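Local coordinates for cell division control protein 53 (PDB 3O2P) that acts as the cullin scaffold of SCF E3 ubiquitin ligases, which mark target proteins for proteasomal degradation, and is represented here by its C-terminal neddylation domain, at residues E19-I22 with F23-A26; A57-S60 with M61-A65. One frame throughout, in Å; residues are numbered along the deposited sequence.

Contact 1 (E19-I22 with F23-A26)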
loop_
_atom_site.group_PDB
_atom_site.type_symbol
_atom_site.label_atom_id
_atom_site.label_comp_id
_atom_site.label_asym_id
_atom_site.label_seq_id
_atom_site.Cartn_x
_atom_site.Cartn_y
_atom_site.Cartn_z
ATOM N N GLU B 19 22.849 -7.938 -15.221
ATOM C CA GLU B 19 24.199 -7.475 -14.916
ATOM C C GLU B 19 24.253 -5.971 -14.685
ATOM O O GLU B 19 25.011 -5.500 -13.837
ATOM C CB GLU B 19 25.169 -7.867 -16.023
ATOM C CG GLU B 19 25.448 -9.357 -16.081
ATOM C CD GLU B 19 26.253 -9.755 -17.314
ATOM O OE1 GLU B 19 26.680 -8.850 -18.078
ATOM O OE2 GLU B 19 26.453 -10.977 -17.515
ATOM N N ARG B 20 23.468 -5.215 -15.448
ATOM C CA ARG B 20 23.334 -3.789 -15.179
ATOM C C ARG B 20 22.732 -3.567 -13.790
ATOM O O ARG B 20 23.278 -2.815 -12.979
ATOM C CB ARG B 20 22.483 -3.099 -16.255
ATOM C CG ARG B 20 23.175 -3.020 -17.623
ATOM C CD ARG B 20 22.469 -2.073 -18.593
ATOM N NE ARG B 20 21.242 -2.641 -19.141
ATOM C CZ ARG B 20 21.108 -3.079 -20.391
ATOM N NH1 ARG B 20 22.125 -2.999 -21.243
ATOM N NH2 ARG B 20 19.950 -3.586 -20.795
ATOM N N GLN B 21 21.612 -4.236 -13.522
ATOM C CA GLN B 21 20.878 -4.047 -12.273
ATOM C C GLN B 21 21.704 -4.424 -11.056
ATOM O O GLN B 21 21.740 -3.686 -10.073
ATOM C CB GLN B 21 19.565 -4.826 -12.305
ATOM C CG GLN B 21 18.605 -4.274 -13.368
ATOM C CD GLN B 21 18.439 -2.773 -13.241
ATOM O OE1 GLN B 21 18.780 -2.004 -14.150
ATOM N NE2 GLN B 21 17.942 -2.346 -12.095
ATOM N N ILE B 22 22.382 -5.563 -11.128
ATOM C CA ILE B 22 23.256 -5.981 -10.048
ATOM C C ILE B 22 24.346 -4.938 -9.799
ATOM O O ILE B 22 24.711 -4.674 -8.656
ATOM C CB ILE B 22 23.890 -7.350 -10.330
ATOM C CG1 ILE B 22 22.888 -8.462 -10.001
ATOM C CG2 ILE B 22 25.175 -7.519 -9.517
ATOM C CD1 ILE B 22 23.297 -9.830 -10.540
ATOM N N PHE B 23 24.867 -4.341 -10.865
ATOM C CA PHE B 23 25.886 -3.317 -10.680
ATOM C C PHE B 23 25.298 -2.068 -10.021
ATOM O O PHE B 23 25.886 -1.523 -9.085
ATOM C CB PHE B 23 26.578 -2.957 -12.000
ATOM C CG PHE B 23 27.486 -1.770 -11.889
ATOM C CD1 PHE B 23 28.798 -1.914 -11.469
ATOM C CD2 PHE B 23 27.011 -0.502 -12.172
ATOM C CE1 PHE B 23 29.630 -0.805 -11.351
ATOM C CE2 PHE B 23 27.829 0.610 -12.054
ATOM C CZ PHE B 23 29.141 0.462 -11.640
ATOM N N LEU B 24 24.136 -1.625 -10.498
ATOM C CA LEU B 24 23.536 -0.396 -9.993
ATOM C C LEU B 24 23.049 -0.551 -8.560
ATOM O O LEU B 24 23.070 0.405 -7.789
ATOM C CB LEU B 24 22.377 0.065 -10.877
ATOM C CG LEU B 24 22.721 0.535 -12.283
ATOM C CD1 LEU B 24 21.457 0.686 -13.131
ATOM C CD2 LEU B 24 23.514 1.831 -12.216
ATOM N N GLU B 25 22.603 -1.753 -8.205
ATOM C CA GLU B 25 22.188 -2.001 -6.832
ATOM C C GLU B 25 23.342 -1.840 -5.853
ATOM O O GLU B 25 23.166 -1.240 -4.793
ATOM C CB GLU B 25 21.527 -3.376 -6.677
ATOM C CG GLU B 25 20.093 -3.404 -7.206
ATOM C CD GLU B 25 19.414 -4.748 -6.976
ATOM O OE1 GLU B 25 19.636 -5.356 -5.904
ATOM O OE2 GLU B 25 18.667 -5.192 -7.875
ATOM N N ALA B 26 24.512 -2.374 -6.196
ATOM C CA ALA B 26 25.680 -2.239 -5.315
ATOM C C ALA B 26 26.157 -0.792 -5.280
ATOM O O ALA B 26 26.562 -0.284 -4.231
ATOM C CB ALA B 26 26.793 -3.136 -5.762
HETATM O O HOH W 1 17.400 -3.902 -9.972
#

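Contact 2 (A57-S60 with M61-A65)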
loop_
_atom_site.group_PDB
_atom_site.type_symbol
_atom_site.label_atom_id
_atom_site.label_comp_id
_atom_site.label_asym_id
_atom_site.label_seq_id
_atom_site.Cartn_x
_atom_site.Cartn_y
_atom_site.Cartn_z
ATOM N N ALA B 57 24.226 4.537 -17.360
ATOM C CA ALA B 57 23.016 4.174 -16.643
ATOM C C ALA B 57 21.872 5.120 -16.983
ATOM O O ALA B 57 22.009 6.337 -16.868
ATOM C CB ALA B 57 23.279 4.174 -15.140
ATOM N N LYS B 58 20.748 4.554 -17.413
ATOM C CA LYS B 58 19.539 5.330 -17.641
ATOM C C LYS B 58 18.759 5.458 -16.331
ATOM O O LYS B 58 18.819 4.569 -15.475
ATOM C CB LYS B 58 18.656 4.652 -18.692
ATOM C CG LYS B 58 19.259 4.592 -20.090
ATOM C CD LYS B 58 19.458 5.973 -20.688
ATOM C CE LYS B 58 20.062 5.837 -22.088
ATOM N NZ LYS B 58 19.976 7.122 -22.845
ATOM N N VAL B 59 18.015 6.551 -16.189
ATOM C CA VAL B 59 17.271 6.802 -14.968
ATOM C C VAL B 59 16.348 5.622 -14.665
ATOM O O VAL B 59 16.255 5.162 -13.523
ATOM C CB VAL B 59 16.452 8.104 -15.067
ATOM C CG1 VAL B 59 15.485 8.234 -13.886
ATOM C CG2 VAL B 59 17.384 9.312 -15.153
ATOM N N SER B 60 15.679 5.130 -15.700
ATOM C CA SER B 60 14.753 4.020 -15.544
ATOM C C SER B 60 15.449 2.792 -14.965
ATOM O O SER B 60 14.845 2.034 -14.214
ATOM C CB SER B 60 14.099 3.676 -16.879
ATOM O OG SER B 60 15.045 3.145 -17.781
ATOM N N MET B 61 16.717 2.591 -15.315
ATOM C CA MET B 61 17.461 1.468 -14.756
ATOM C C MET B 61 17.743 1.710 -13.293
ATOM O O MET B 61 17.637 0.794 -12.473
ATOM C CB MET B 61 18.789 1.267 -15.478
ATOM C CG MET B 61 18.653 0.906 -16.926
ATOM S SD MET B 61 20.250 1.056 -17.715
ATOM C CE MET B 61 19.807 0.658 -19.413
ATOM N N VAL B 62 18.121 2.943 -12.971
ATOM C CA VAL B 62 18.440 3.290 -11.591
ATOM C C VAL B 62 17.215 3.138 -10.683
ATOM O O VAL B 62 17.313 2.608 -9.577
ATOM C CB VAL B 62 19.018 4.705 -11.469
ATOM C CG1 VAL B 62 19.302 5.037 -9.990
ATOM C CG2 VAL B 62 20.300 4.811 -12.271
ATOM N N LYS B 63 16.065 3.582 -11.175
ATOM C CA LYS B 63 14.819 3.467 -10.438
ATOM C C LYS B 63 14.420 2.014 -10.181
ATOM O O LYS B 63 13.942 1.705 -9.094
ATOM C CB LYS B 63 13.711 4.222 -11.158
ATOM C CG LYS B 63 14.020 5.700 -11.276
ATOM C CD LYS B 63 12.816 6.483 -11.742
ATOM C CE LYS B 63 11.696 6.391 -10.743
ATOM N NZ LYS B 63 10.443 6.962 -11.283
ATOM N N ARG B 64 14.606 1.134 -11.166
ATOM C CA ARG B 64 14.392 -0.300 -10.940
ATOM C C ARG B 64 15.292 -0.813 -9.810
ATOM O O ARG B 64 14.836 -1.522 -8.911
ATOM C CB ARG B 64 14.611 -1.130 -12.218
ATOM C CG ARG B 64 13.558 -0.873 -13.299
ATOM C CD ARG B 64 13.449 -2.014 -14.323
ATOM N NE ARG B 64 14.717 -2.330 -14.976
ATOM C CZ ARG B 64 15.263 -1.610 -15.951
ATOM N NH1 ARG B 64 14.661 -0.514 -16.396
ATOM N NH2 ARG B 64 16.416 -1.987 -16.480
ATOM N N ALA B 65 16.568 -0.442 -9.856
ATOM C CA ALA B 65 17.511 -0.806 -8.802
ATOM C C ALA B 65 17.015 -0.296 -7.437
ATOM O O ALA B 65 17.038 -1.023 -6.431
ATOM C CB ALA B 65 18.909 -0.249 -9.126
#

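Contact 1 (E19-I22 with F23-A26)
Gln21 and Glu25 stand one turn apart on the long helix 8-35 of the winged-helix-like cullin neddylation domain, and a water joins their polar ends. Gln21 NE2 donates to this water over 2.7 Å, and the water in turn donates to Glu25 OE2 at 2.8 Å. The two chains reach it differently: Gln21 folds back at its second torsion (chi2 -51°), whereas Glu25 runs extended beyond CG, with Glu25 CG lying 3.3 Å from Gln21 O. Each polar group has a second partner on or beyond helix 59-71, since Gln21 NE2 also donates to Met61 O and Glu25 OE1 forms a salt bridge with Lys72. Gln21 NE2 thus has two acceptors, and each Glu25 carboxylate oxygen has a partner of its own.

Leu24 meets the OE1 end of the Gln21 amide, and the two side chains cross at a slant, with Leu24 CD1 3.9 Å from Gln21 OE1. Leu24 is the buried residue here, packed against Met61 of helix 59-71, Cys47 of helix 40-51 and Phe55 of the loop between those helices. Phe23 turns elsewhere: with CG anti to the backbone N (chi1 171°), its ring leads away from the preceding turn toward Ser51 and Arg54, although CB stays 3.4 Å from Arg20 O.

Beneath the side chains runs ordinary alpha-helical i to i+4 bonding. Glu25 N donates to Gln21 O and Leu24 N to Arg20 O, while Phe23 N donates to Glu19 O at 3.2 Å.

Contact 2 (A57-S60 with M61-A65)
This is a local helix-start contact: the loop residues Ala57 and Lys58 lead into the first turns of helix 59-71, a helix of the winged-helix-like neddylation domain that packs on helices 8-35 and 40-51. Lys58 occupies the N-cap position, and Met61 folds back beside it. With CG next to its own backbone N and the rest of the chain extended, Met61 carries its sulfur to Lys58 N, which makes a weak but nearly straight N-H to SD bond of 3.5 Å (168°). The methyl CE goes on to lie 4.0 Å from Lys58 CG, where the two chains pass at a slant before the lysine leads away.

Lys58 O opens the helical bonding by accepting from Val62 N at 3.1 Å, with a weaker, bent bond from Met61 N. On the inner side Ala57 CB meets Val62 CG2 at 4.2 Å, and Val62 itself is buried against Cys47 and Ile48.

Val59 and Lys63 form another slanting pair, Val59 CG1 lying 3.8 Å from Lys63 CD. That branch is anti to the backbone N (chi1 170°), which brings it against the lysine methylenes. Lys63 then bends at chi3, and its NZ leaves this contact altogether to form a salt bridge with an acidic side chain on the chain of another protein, along with hydrogen bonds, one of them weak, to that chain's backbone.

Arg64 also reaches back toward the start of the helix, on the side of Ser60 and Met61. Its guanidinium lays one face over Met61 CA, 3.6 Å above the plane and offset toward the rim, while its backbone N bonds to Ser60 O at 3.2 Å.

How the contacts relate
Both contacts are local, yet they come from two helices packed against each other: contact 1 from the middle of helix 8-35, contact 2 from the start of helix 59-71. Their centres lie about 10 Å apart. Contact 1 is mainly a surface contact, with Leu24 as its buried member; contact 2 is partly buried and also faces the chain of another protein. The chemistry follows: a water-bridged amide and carboxylate in one, a thioether at a helix start and aliphatic pairs in the other. They meet directly, where Leu24 CD1 packs 3.6 Å from Met61 CB.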